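Local coordinates for probable n-acetylneuraminic acid outer membrane channel protein NANC (Escherichia coli, PDB 2WJR) that forms a monomeric beta-barrel channel in the outer membrane that lets N-acetylneuraminic acid enter the bacterium and shows weak anion selectivity, at residues A[140-145]-A[171-176]; A[1-6]-A[181-186]. The protein carries 1 engineered substitution. One frame throughout, in Å; residues are numbered along the deposited sequence.

Contact 1: A[140-145]-A[171-176]. With OCT (N-octane), chain F.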
ATOM      1  N   ASP A 140      20.726  -7.327 -11.503  1.00 27.99           N
ATOM      2  CA  ASP A 140      19.597  -8.232 -11.677  1.00 27.61           C
ATOM      3  C   ASP A 140      18.474  -8.017 -10.655  1.00 26.73           C
ATOM      4  O   ASP A 140      17.314  -8.234 -10.979  1.00 26.81           O
ATOM      5  CB  ASP A 140      20.048  -9.687 -11.568  1.00 28.20           C
ATOM      6  CG  ASP A 140      20.866 -10.153 -12.778  1.00 30.98           C
ATOM      7  OD1 ASP A 140      20.624  -9.665 -13.912  1.00 32.77           O
ATOM      8  OD2 ASP A 140      21.728 -11.037 -12.572  1.00 34.46           O
ATOM      9  N   PHE A 141      18.825  -7.620  -9.436  1.00 25.62           N
ATOM     10  CA  PHE A 141      17.872  -7.709  -8.301  1.00 25.29           C
ATOM     11  C   PHE A 141      17.776  -6.444  -7.469  1.00 24.30           C
ATOM     12  O   PHE A 141      18.779  -5.807  -7.156  1.00 23.64           O
ATOM     13  CB  PHE A 141      18.260  -8.859  -7.361  1.00 25.34           C
ATOM     14  CG  PHE A 141      18.127 -10.221  -7.972  1.00 26.91           C
ATOM     15  CD1 PHE A 141      19.261 -10.955  -8.324  1.00 28.45           C
ATOM     16  CD2 PHE A 141      16.886 -10.781  -8.181  1.00 27.03           C
ATOM     17  CE1 PHE A 141      19.142 -12.218  -8.898  1.00 30.20           C
ATOM     18  CE2 PHE A 141      16.759 -12.064  -8.759  1.00 30.14           C
ATOM     19  CZ  PHE A 141      17.888 -12.772  -9.110  1.00 30.34           C
ATOM     20  N   THR A 142      16.548  -6.127  -7.066  1.00 23.80           N
ATOM     21  CA  THR A 142      16.278  -5.049  -6.124  1.00 23.53           C
ATOM     22  C   THR A 142      15.398  -5.646  -5.028  1.00 23.04           C
ATOM     23  O   THR A 142      14.467  -6.394  -5.323  1.00 22.12           O
ATOM     24  CB  THR A 142      15.556  -3.887  -6.817  1.00 24.41           C
ATOM     25  OG1 THR A 142      16.457  -3.251  -7.733  1.00 24.53           O
ATOM     26  CG2 THR A 142      15.037  -2.845  -5.795  1.00 23.80           C
ATOM     27  N   PHE A 143      15.755  -5.359  -3.787  1.00 22.26           N
ATOM     28  CA  PHE A 143      14.976  -5.767  -2.627  1.00 23.38           C
ATOM     29  C   PHE A 143      14.306  -4.536  -2.047  1.00 22.82           C
ATOM     30  O   PHE A 143      14.958  -3.507  -1.815  1.00 23.17           O
ATOM     31  CB  PHE A 143      15.862  -6.434  -1.578  1.00 23.73           C
ATOM     32  CG  PHE A 143      15.185  -6.611  -0.248  1.00 27.23           C
ATOM     33  CD1 PHE A 143      14.368  -7.701  -0.025  1.00 29.36           C
ATOM     34  CD2 PHE A 143      15.344  -5.656   0.767  1.00 29.91           C
ATOM     35  CE1 PHE A 143      13.716  -7.858   1.210  1.00 30.90           C
ATOM     36  CE2 PHE A 143      14.696  -5.802   1.998  1.00 32.07           C
ATOM     37  CZ  PHE A 143      13.892  -6.908   2.215  1.00 31.30           C
ATOM     38  N   ALA A 144      13.007  -4.631  -1.793  1.00 22.46           N
ATOM     39  CA  ALA A 144      12.299  -3.514  -1.183  1.00 21.52           C
ATOM     40  C   ALA A 144      11.473  -3.999  -0.017  1.00 21.40           C
ATOM     41  O   ALA A 144      10.802  -5.032  -0.115  1.00 22.12           O
ATOM     42  CB  ALA A 144      11.399  -2.798  -2.220  1.00 22.05           C
ATOM     43  N   TRP A 145      11.511  -3.241   1.074  1.00 20.68           N
ATOM     44  CA  TRP A 145      10.692  -3.532   2.256  1.00 20.55           C
ATOM     45  C   TRP A 145       9.857  -2.303   2.601  1.00 20.19           C
ATOM     46  O   TRP A 145      10.377  -1.187   2.691  1.00 19.46           O
ATOM     47  CB  TRP A 145      11.590  -3.969   3.412  1.00 21.05           C
ATOM     48  CG  TRP A 145      10.930  -4.071   4.775  1.00 22.10           C
ATOM     49  CD1 TRP A 145       9.683  -4.558   5.063  1.00 21.62           C
ATOM     50  CD2 TRP A 145      11.517  -3.716   6.028  1.00 24.25           C
ATOM     51  NE1 TRP A 145       9.455  -4.516   6.414  1.00 22.93           N
ATOM     52  CE2 TRP A 145      10.567  -4.009   7.034  1.00 24.04           C
ATOM     53  CE3 TRP A 145      12.755  -3.184   6.400  1.00 26.95           C
ATOM     54  CZ2 TRP A 145      10.813  -3.764   8.383  1.00 27.55           C
ATOM     55  CZ3 TRP A 145      12.998  -2.945   7.738  1.00 28.86           C
ATOM     56  CH2 TRP A 145      12.035  -3.234   8.716  1.00 28.31           C
ATOM     57  N   VAL A 171       9.591  -7.381  -1.128  1.00 23.02           N
ATOM     58  CA  VAL A 171       9.472  -7.521  -2.570  1.00 23.42           C
ATOM     59  C   VAL A 171      10.869  -7.786  -3.133  1.00 23.80           C
ATOM     60  O   VAL A 171      11.820  -7.083  -2.790  1.00 23.08           O
ATOM     61  CB  VAL A 171       8.885  -6.264  -3.241  1.00 23.65           C
ATOM     62  CG1 VAL A 171       8.756  -6.493  -4.775  1.00 23.18           C
ATOM     63  CG2 VAL A 171       7.522  -5.850  -2.635  1.00 23.31           C
ATOM     64  N   LEU A 172      10.990  -8.834  -3.946  1.00 24.37           N
ATOM     65  CA  LEU A 172      12.218  -9.085  -4.705  1.00 25.02           C
ATOM     66  C   LEU A 172      11.880  -8.874  -6.163  1.00 24.95           C
ATOM     67  O   LEU A 172      11.052  -9.596  -6.730  1.00 25.46           O
ATOM     68  CB  LEU A 172      12.747 -10.508  -4.490  1.00 25.36           C
ATOM     69  CG  LEU A 172      14.064 -10.854  -5.212  1.00 26.99           C
ATOM     70  CD1 LEU A 172      15.215 -10.006  -4.699  1.00 29.48           C
ATOM     71  CD2 LEU A 172      14.405 -12.343  -5.062  1.00 26.82           C
ATOM     72  N   GLN A 173      12.514  -7.872  -6.758  1.00 25.35           N
ATOM     73  CA  GLN A 173      12.318  -7.542  -8.160  1.00 25.41           C
ATOM     74  C   GLN A 173      13.507  -8.084  -8.940  1.00 25.99           C
ATOM     75  O   GLN A 173      14.653  -7.968  -8.512  1.00 25.52           O
ATOM     76  CB  GLN A 173      12.265  -6.023  -8.368  1.00 26.05           C
ATOM     77  CG  GLN A 173      11.115  -5.273  -7.717  1.00 27.09           C
ATOM     78  CD  GLN A 173      11.338  -3.764  -7.737  1.00 30.74           C
ATOM     79  OE1 GLN A 173      12.325  -3.273  -8.287  1.00 32.03           O
ATOM     80  NE2 GLN A 173      10.420  -3.024  -7.129  1.00 33.13           N
ATOM     81  N   TYR A 174      13.206  -8.670 -10.089  1.00 26.48           N
ATOM     82  CA  TYR A 174      14.205  -9.188 -10.998  1.00 26.52           C
ATOM     83  C   TYR A 174      14.172  -8.304 -12.249  1.00 26.42           C
ATOM     84  O   TYR A 174      13.170  -8.244 -12.919  1.00 26.23           O
ATOM     85  CB  TYR A 174      13.889 -10.644 -11.344  1.00 26.85           C
ATOM     86  CG  TYR A 174      14.731 -11.198 -12.475  1.00 26.89           C
ATOM     87  CD1 TYR A 174      16.112 -11.074 -12.460  1.00 28.41           C
ATOM     88  CD2 TYR A 174      14.141 -11.840 -13.552  1.00 28.63           C
ATOM     89  CE1 TYR A 174      16.892 -11.591 -13.505  1.00 28.88           C
ATOM     90  CE2 TYR A 174      14.904 -12.361 -14.592  1.00 29.50           C
ATOM     91  CZ  TYR A 174      16.277 -12.228 -14.559  1.00 29.65           C
ATOM     92  OH  TYR A 174      17.045 -12.727 -15.586  1.00 30.38           O
ATOM     93  N   HIS A 175      15.262  -7.598 -12.531  1.00 27.56           N
ATOM     94  CA  HIS A 175      15.324  -6.721 -13.702  1.00 28.52           C
ATOM     95  C   HIS A 175      15.704  -7.543 -14.943  1.00 29.54           C
ATOM     96  O   HIS A 175      16.840  -7.510 -15.414  1.00 29.13           O
ATOM     97  CB  HIS A 175      16.295  -5.564 -13.467  1.00 28.63           C
ATOM     98  CG  HIS A 175      15.975  -4.763 -12.241  1.00 29.50           C
ATOM     99  ND1 HIS A 175      14.781  -4.089 -12.089  1.00 29.84           N
ATOM    100  CD2 HIS A 175      16.666  -4.567 -11.097  1.00 29.74           C
ATOM    101  CE1 HIS A 175      14.768  -3.486 -10.913  1.00 30.23           C
ATOM    102  NE2 HIS A 175      15.898  -3.764 -10.290  1.00 29.10           N
ATOM    103  N   MET A 176      14.730  -8.290 -15.437  1.00 31.48           N
ATOM    104  CA  MET A 176      14.911  -9.157 -16.595  1.00 33.60           C
ATOM    105  C   MET A 176      15.317  -8.288 -17.779  1.00 34.49           C
ATOM    106  O   MET A 176      16.306  -8.555 -18.446  1.00 35.11           O
ATOM    107  CB  MET A 176      13.599  -9.886 -16.889  1.00 34.23           C
ATOM    108  CG  MET A 176      13.678 -11.005 -17.924  1.00 36.62           C
ATOM    109  SD  MET A 176      12.039 -11.714 -18.132  1.00 41.16           S
ATOM    110  CE  MET A 176      11.295 -10.426 -19.152  1.00 39.12           C
TER
HETATM  111  C1  OCT F1220      17.986  -8.280   1.009  1.00 53.82           C
HETATM  112  C2  OCT F1220      18.930  -7.552   1.968  1.00 54.34           C
HETATM  113  C3  OCT F1220      20.377  -7.581   1.465  1.00 54.39           C
HETATM  114  C4  OCT F1220      20.913  -9.007   1.252  1.00 54.90           C
HETATM  115  C5  OCT F1220      21.552  -9.205  -0.131  1.00 55.65           C
HETATM  116  C6  OCT F1220      23.060  -9.457  -0.047  1.00 55.83           C
HETATM  117  C7  OCT F1220      23.460 -10.677  -0.880  1.00 55.92           C
HETATM  118  C8  OCT F1220      23.299 -10.408  -2.377  1.00 56.49           C
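F141 lays its ring obliquely against that of Y174, with centroids 5.6 Å apart and planes at 37°. F141 CE2 approaches Y174 CD1 to 3.9 Å, while its CD2 meets the CD1 methyl of L172, also at 3.9 Å, so adjacent ring atoms reach both neighbours of Q173. These three residues share a face with F143, whose ring carries the end of an n-octane molecule: OCT C1 sits over one face, off toward the rim, at 3.5 Å from F143 CG. The alkane over F143 is consistent with this side being turned outward, to the lipid. On the opposite face of the sheet, with Q173, A144 and V171, T142 shares a hydrogen bond with H175. With OG1 anti to the carbonyl carbon (chi1 -69°), T142 presents its hydroxyl in the plane of the imidazole, 2.7 Å from H175 NE2; H136 ND1 holds the same oxygen, so two histidines grip it. Beside T142, Q173 points the same way, its OE1 packing on T142 CB. T142 with Q173 and A144 with V171 are hydrogen-bonded backbone pairs, the bond from Q173 N to T142 O being nearly straight (174°, 2.8 Å), and H175 N extends the pairing to D140 O at 2.7 Å. Side chains alternating between an aromatic, octane-bearing face and a mixed face, on an antiparallel hairpin, are characteristic of the wall of a transmembrane beta-barrel.

Contact 2: A[1-6]-A[181-186]. Engineered in segment 1-6: A1 (natural residue Thr).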
ATOM      1  N   ALA A   1       4.101   3.305 -16.267  1.00 30.08           N
ATOM      2  CA  ALA A   1       4.395   1.877 -16.005  1.00 30.16           C
ATOM      3  C   ALA A   1       3.088   1.178 -15.718  1.00 30.21           C
ATOM      4  O   ALA A   1       2.158   1.793 -15.197  1.00 31.48           O
ATOM      5  CB  ALA A   1       5.357   1.724 -14.825  1.00 27.63           C
ATOM      6  N   LEU A   2       3.010  -0.087 -16.107  1.00 30.01           N
ATOM      7  CA  LEU A   2       1.845  -0.901 -15.882  1.00 29.57           C
ATOM      8  C   LEU A   2       2.292  -2.020 -14.983  1.00 28.65           C
ATOM      9  O   LEU A   2       3.287  -2.657 -15.253  1.00 28.50           O
ATOM     10  CB  LEU A   2       1.339  -1.464 -17.207  1.00 30.46           C
ATOM     11  CG  LEU A   2       0.252  -2.539 -17.217  1.00 31.48           C
ATOM     12  CD1 LEU A   2      -1.054  -2.017 -16.689  1.00 33.64           C
ATOM     13  CD2 LEU A   2       0.066  -3.054 -18.648  1.00 33.27           C
ATOM     14  N   ASP A   3       1.555  -2.247 -13.903  1.00 27.49           N
ATOM     15  CA  ASP A   3       1.883  -3.316 -12.969  1.00 26.45           C
ATOM     16  C   ASP A   3       0.674  -4.244 -12.873  1.00 25.39           C
ATOM     17  O   ASP A   3      -0.468  -3.780 -12.747  1.00 24.59           O
ATOM     18  CB  ASP A   3       2.224  -2.723 -11.599  1.00 26.71           C
ATOM     19  CG  ASP A   3       2.891  -3.720 -10.667  1.00 27.14           C
ATOM     20  OD1 ASP A   3       2.221  -4.647 -10.152  1.00 28.65           O
ATOM     21  OD2 ASP A   3       4.092  -3.547 -10.405  1.00 31.04           O
ATOM     22  N   VAL A   4       0.939  -5.544 -12.931  1.00 24.89           N
ATOM     23  CA  VAL A   4      -0.085  -6.586 -12.808  1.00 24.69           C
ATOM     24  C   VAL A   4       0.378  -7.509 -11.686  1.00 24.00           C
ATOM     25  O   VAL A   4       1.523  -7.935 -11.678  1.00 23.61           O
ATOM     26  CB  VAL A   4      -0.239  -7.397 -14.116  1.00 25.41           C
ATOM     27  CG1 VAL A   4      -1.314  -8.462 -13.953  1.00 26.46           C
ATOM     28  CG2 VAL A   4      -0.591  -6.470 -15.295  1.00 26.23           C
ATOM     29  N   ARG A   5      -0.487  -7.794 -10.726  1.00 23.88           N
ATOM     30  CA  ARG A   5      -0.064  -8.559  -9.560  1.00 23.93           C
ATOM     31  C   ARG A   5      -1.160  -9.494  -9.134  1.00 23.81           C
ATOM     32  O   ARG A   5      -2.308  -9.105  -9.073  1.00 24.98           O
ATOM     33  CB  ARG A   5       0.293  -7.630  -8.387  1.00 24.02           C
ATOM     34  CG  ARG A   5       0.989  -8.324  -7.236  1.00 22.88           C
ATOM     35  CD  ARG A   5       1.197  -7.395  -6.051  1.00 22.18           C
ATOM     36  NE  ARG A   5      -0.072  -7.007  -5.467  1.00 21.27           N
ATOM     37  CZ  ARG A   5      -0.243  -6.036  -4.578  1.00 22.64           C
ATOM     38  NH1 ARG A   5       0.783  -5.332  -4.143  1.00 21.81           N
ATOM     39  NH2 ARG A   5      -1.453  -5.771  -4.120  1.00 23.92           N
ATOM     40  N   GLY A   6      -0.785 -10.725  -8.841  1.00 24.23           N
ATOM     41  CA  GLY A   6      -1.713 -11.716  -8.276  1.00 24.78           C
ATOM     42  C   GLY A   6      -1.241 -12.091  -6.888  1.00 24.48           C
ATOM     43  O   GLY A   6      -0.048 -12.205  -6.662  1.00 24.69           O
ATOM     44  N   THR A 181      10.040  -6.053 -15.352  1.00 29.00           N
ATOM     45  CA  THR A 181      10.547  -6.387 -14.039  1.00 28.25           C
ATOM     46  C   THR A 181       9.584  -7.323 -13.320  1.00 27.31           C
ATOM     47  O   THR A 181       8.696  -6.861 -12.626  1.00 26.41           O
ATOM     48  CB  THR A 181      10.781  -5.108 -13.193  1.00 28.72           C
ATOM     49  OG1 THR A 181      11.657  -4.224 -13.902  1.00 30.69           O
ATOM     50  CG2 THR A 181      11.404  -5.448 -11.847  1.00 26.99           C
ATOM     51  N   PRO A 182       9.752  -8.646 -13.507  1.00 27.17           N
ATOM     52  CA  PRO A 182       8.990  -9.594 -12.687  1.00 26.82           C
ATOM     53  C   PRO A 182       9.382  -9.465 -11.223  1.00 25.74           C
ATOM     54  O   PRO A 182      10.513  -9.102 -10.916  1.00 26.30           O
ATOM     55  CB  PRO A 182       9.418 -10.965 -13.231  1.00 26.90           C
ATOM     56  CG  PRO A 182      10.027 -10.680 -14.574  1.00 28.03           C
ATOM     57  CD  PRO A 182      10.685  -9.354 -14.407  1.00 27.64           C
ATOM     58  N   TYR A 183       8.446  -9.741 -10.322  1.00 25.70           N
ATOM     59  CA  TYR A 183       8.764  -9.742  -8.896  1.00 24.38           C
ATOM     60  C   TYR A 183       7.963 -10.759  -8.113  1.00 23.97           C
ATOM     61  O   TYR A 183       6.895 -11.202  -8.535  1.00 23.89           O
ATOM     62  CB  TYR A 183       8.554  -8.352  -8.283  1.00 24.30           C
ATOM     63  CG  TYR A 183       7.148  -7.826  -8.319  1.00 24.01           C
ATOM     64  CD1 TYR A 183       6.690  -7.075  -9.401  1.00 24.06           C
ATOM     65  CD2 TYR A 183       6.274  -8.036  -7.254  1.00 24.18           C
ATOM     66  CE1 TYR A 183       5.390  -6.566  -9.425  1.00 25.00           C
ATOM     67  CE2 TYR A 183       4.984  -7.527  -7.266  1.00 24.55           C
ATOM     68  CZ  TYR A 183       4.545  -6.790  -8.345  1.00 23.35           C
ATOM     69  OH  TYR A 183       3.269  -6.280  -8.372  1.00 25.38           O
ATOM     70  N   ILE A 184       8.511 -11.135  -6.974  1.00 23.96           N
ATOM     71  CA  ILE A 184       7.781 -11.939  -6.003  1.00 24.18           C
ATOM     72  C   ILE A 184       7.732 -11.161  -4.701  1.00 23.36           C
ATOM     73  O   ILE A 184       8.571 -10.300  -4.459  1.00 23.49           O
ATOM     74  CB  ILE A 184       8.426 -13.322  -5.801  1.00 24.36           C
ATOM     75  CG1 ILE A 184       9.849 -13.199  -5.286  1.00 25.39           C
ATOM     76  CG2 ILE A 184       8.377 -14.079  -7.106  1.00 25.33           C
ATOM     77  CD1 ILE A 184      10.456 -14.530  -4.885  1.00 30.47           C
ATOM     78  N   GLU A 185       6.747 -11.472  -3.878  1.00 22.82           N
ATOM     79  CA  GLU A 185       6.472 -10.676  -2.701  1.00 22.97           C
ATOM     80  C   GLU A 185       5.873 -11.539  -1.614  1.00 22.23           C
ATOM     81  O   GLU A 185       5.032 -12.388  -1.879  1.00 22.59           O
ATOM     82  CB  GLU A 185       5.521  -9.525  -3.073  1.00 23.06           C
ATOM     83  CG  GLU A 185       4.983  -8.711  -1.908  1.00 22.60           C
ATOM     84  CD  GLU A 185       4.090  -7.561  -2.343  1.00 24.49           C
ATOM     85  OE1 GLU A 185       3.493  -6.892  -1.462  1.00 23.22           O
ATOM     86  OE2 GLU A 185       3.994  -7.321  -3.555  1.00 23.84           O
ATOM     87  N   TYR A 186       6.339 -11.325  -0.393  1.00 22.06           N
ATOM     88  CA  TYR A 186       5.709 -11.900   0.778  1.00 21.71           C
ATOM     89  C   TYR A 186       5.278 -10.755   1.700  1.00 21.28           C
ATOM     90  O   TYR A 186       6.063  -9.845   1.983  1.00 20.58           O
ATOM     91  CB  TYR A 186       6.649 -12.874   1.514  1.00 22.01           C
ATOM     92  CG  TYR A 186       6.129 -13.175   2.907  1.00 22.82           C
ATOM     93  CD1 TYR A 186       5.111 -14.108   3.102  1.00 24.94           C
ATOM     94  CD2 TYR A 186       6.612 -12.490   4.020  1.00 23.14           C
ATOM     95  CE1 TYR A 186       4.594 -14.354   4.367  1.00 26.00           C
ATOM     96  CE2 TYR A 186       6.101 -12.729   5.284  1.00 24.53           C
ATOM     97  CZ  TYR A 186       5.094 -13.665   5.451  1.00 25.62           C
ATOM     98  OH  TYR A 186       4.589 -13.894   6.711  1.00 26.34           O
TER
HETATM   99  O   HOH W   1       3.817  -5.097  -4.921  1.00 32.62           O
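Across the inside of the barrel wall, strand 2-9 meets strand 180-188 over strand 198-212, which pairs with both; the segment axes stay 9.2 Å apart, too far for backbone pairing, so the contact rests on side chains. Y183 spans the gap. Its CG lies between the backbone N and the carbonyl carbon (chi1 63°), a rotation that carries the ring across to D3, where OH donates to the syn lone pair of D3 OD1 at 2.6 Å. The carboxylate is turned 41° from the ring plane, and OD1 also has a long, weak ion pair with R18. R5 runs past the phenol at about a right angle: its CG comes within 3.3 Å of Y183 OH, and its CD lies at the ring edge, 4.0 Å from Y183 CE2. A phenylalanine in place of Y183 lacks the hydroxyl, which would probably leave D3 OD1 without this donor and its carboxylate freer to turn. R5 NH1 and E185 OE2 are 3.8 Å apart, a long salt bridge spanned by a water that accepts from R5 NH1 (3.1 Å) and donates to E185 OE2 (2.6 Å). The other carboxylate oxygen of E185 pairs with R207, and its negative charge probably eases the closeness of R5 to R207. Such arginine and acidic groups bridging alternate strands are consistent with the charged pore lining of a KdgM-family porin.

In the fold
The two contacts have centres 10 Å apart and lie on the same side of the chain's centre. Along the chain the order is 1-6, 140-145, 171-176, 181-186, so contact 1 is nested inside the loop closed by contact 2. Strands 164-174 and 180-188 are consecutive antiparallel neighbours and join the two: Y174 N lies 2.9 Å from P182 O, and L172 N the same distance from I184 O, both probable hydrogen bonds. Around the wall the sequence is 141-152, 164-174, 180-188, 198-212 and 2-9, the last two closing the barrel. Backbone pairing in contact 1 builds the wall; contact 2 bridges strand 198-212 on the inside, near the seam that closes the channel.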